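Local atomic coordinates of subtilase cytotoxin, subunit B (Escherichia coli, PDB entry 3DWA), a protein that forms the pentameric B subunit of an AB5 toxin and probably binds cell-surface glycans carrying a non-human sialic acid. Residues Ser40-Cys45 with Ile76-Gly81. Sequence-based numbering, arbitrary orientation.
Sequences SSISAC and IYYEPG
Ile42 and Ala44 meet Ile76 and Tyr78 in a purely apolar contact inside an antiparallel sheet, between two strands that face each other across its interior and share no backbone hydrogen bond. Strands 41-45 and 76-79 approach to 7.8 Å between axes, with N-to-C directions 66° apart, so side chains alone bridge the gap. A CH-pi contact gives the packing a direction: the methyl CD1 of Ile42 lies over one face of the Tyr78 ring, 4.2 Å from its centroid and 14° off the ring normal. With CG of Tyr78 between the backbone N and the carbonyl carbon (chi1 72°), the ring is set beside Ile42, whose CG1 branch, anti to the backbone N, carries CD1 over its face. Beside it, CG2 of Ile76 lies near both residues of the other strand, 4.3 Å from CG1 of Ile42 and 4.4 Å from CB of Ala44. Ala44 and Tyr78 have the nearest CA atoms of the two segments, 6.5 Å apart, and their CB atoms are 4.3 Å apart. Leu97 of strand 96-102 touches both Ala44 and Ile76, Val14 packs on both isoleucines, and the Phe11 ring lies nearly parallel to that of Tyr78. Apolar residues packed from strands distant in sequence are what one expects of the hydrophobic core of a small beta-barrel, consistent with the OB fold of AB5 toxin B subunits.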
# COMPACT_ATOMS: atom_id res chain seq x y z
N SER C 40 -29.39 -10.67 -6.03
CA SER C 40 -29.38 -9.55 -6.99
C SER C 40 -28.12 -8.65 -6.88
O SER C 40 -27.56 -8.48 -5.79
CB SER C 40 -30.62 -8.69 -6.75
OG SER C 40 -30.57 -8.21 -5.42
N SER C 41 -27.75 -8.04 -8.02
CA SER C 41 -26.46 -7.39 -8.26
C SER C 41 -26.53 -5.87 -8.25
O SER C 41 -27.46 -5.28 -8.78
CB SER C 41 -25.92 -7.85 -9.62
OG SER C 41 -25.31 -9.15 -9.57
N ILE C 42 -25.52 -5.25 -7.65
CA ILE C 42 -25.27 -3.81 -7.74
C ILE C 42 -23.85 -3.64 -8.32
O ILE C 42 -22.96 -4.45 -8.03
CB ILE C 42 -25.44 -3.11 -6.32
CG1 ILE C 42 -24.89 -1.66 -6.26
CG2 ILE C 42 -24.76 -3.95 -5.21
CD1 ILE C 42 -25.68 -0.60 -7.06
N SER C 43 -23.65 -2.63 -9.16
CA SER C 43 -22.36 -2.32 -9.73
C SER C 43 -22.16 -0.83 -9.49
O SER C 43 -23.12 -0.07 -9.46
CB SER C 43 -22.28 -2.56 -11.24
OG SER C 43 -22.55 -3.91 -11.61
N ALA C 44 -20.91 -0.45 -9.31
CA ALA C 44 -20.53 0.94 -9.14
C ALA C 44 -19.05 1.07 -9.50
O ALA C 44 -18.27 0.18 -9.16
CB ALA C 44 -20.79 1.36 -7.67
N CYS C 45 -18.67 2.15 -10.21
CA CYS C 45 -17.29 2.44 -10.58
C CYS C 45 -16.74 3.73 -9.94
O CYS C 45 -17.48 4.68 -9.72
CB CYS C 45 -17.14 2.60 -12.11
SG CYS C 45 -17.91 1.29 -13.05
N ILE C 76 -22.62 -0.43 0.06
CA ILE C 76 -22.12 0.31 -1.09
C ILE C 76 -22.96 1.55 -1.22
O ILE C 76 -24.19 1.46 -1.29
CB ILE C 76 -22.18 -0.56 -2.41
CG1 ILE C 76 -20.90 -1.42 -2.55
CG2 ILE C 76 -22.12 0.30 -3.65
CD1 ILE C 76 -20.73 -2.46 -1.53
N TYR C 77 -22.30 2.71 -1.23
CA TYR C 77 -22.94 4.01 -1.50
C TYR C 77 -22.64 4.44 -2.91
O TYR C 77 -21.47 4.45 -3.32
CB TYR C 77 -22.35 5.08 -0.61
CG TYR C 77 -22.60 4.94 0.84
CD1 TYR C 77 -23.69 5.57 1.45
CD2 TYR C 77 -21.73 4.21 1.65
CE1 TYR C 77 -23.89 5.46 2.84
CE2 TYR C 77 -21.92 4.10 3.01
CZ TYR C 77 -23.00 4.74 3.60
OH TYR C 77 -23.17 4.60 4.95
N TYR C 78 -23.67 4.80 -3.66
CA TYR C 78 -23.51 5.06 -5.09
C TYR C 78 -24.33 6.28 -5.54
O TYR C 78 -25.27 6.70 -4.89
CB TYR C 78 -23.88 3.79 -5.90
CG TYR C 78 -25.38 3.50 -5.92
CD1 TYR C 78 -26.18 3.96 -6.95
CD2 TYR C 78 -26.00 2.82 -4.87
CE1 TYR C 78 -27.56 3.74 -6.96
CE2 TYR C 78 -27.38 2.59 -4.86
CZ TYR C 78 -28.15 3.06 -5.91
OH TYR C 78 -29.51 2.84 -5.94
N GLU C 79 -23.94 6.84 -6.68
CA GLU C 79 -24.74 7.87 -7.31
C GLU C 79 -25.03 7.48 -8.76
O GLU C 79 -24.11 7.35 -9.55
CB GLU C 79 -24.04 9.21 -7.27
CG GLU C 79 -24.74 10.19 -8.13
CD GLU C 79 -24.58 11.57 -7.64
OE1 GLU C 79 -23.65 12.26 -8.12
OE2 GLU C 79 -25.38 11.93 -6.74
N PRO C 80 -26.32 7.30 -9.11
CA PRO C 80 -26.67 6.90 -10.50
C PRO C 80 -26.38 7.99 -11.55
O PRO C 80 -26.29 9.18 -11.20
CB PRO C 80 -28.18 6.61 -10.45
CG PRO C 80 -28.64 6.88 -9.01
CD PRO C 80 -27.49 7.46 -8.22
N GLY C 81 -26.22 7.60 -12.81
CA GLY C 81 -26.13 8.56 -13.91
C GLY C 81 -24.86 9.39 -14.00
O GLY C 81 -24.78 10.34 -14.78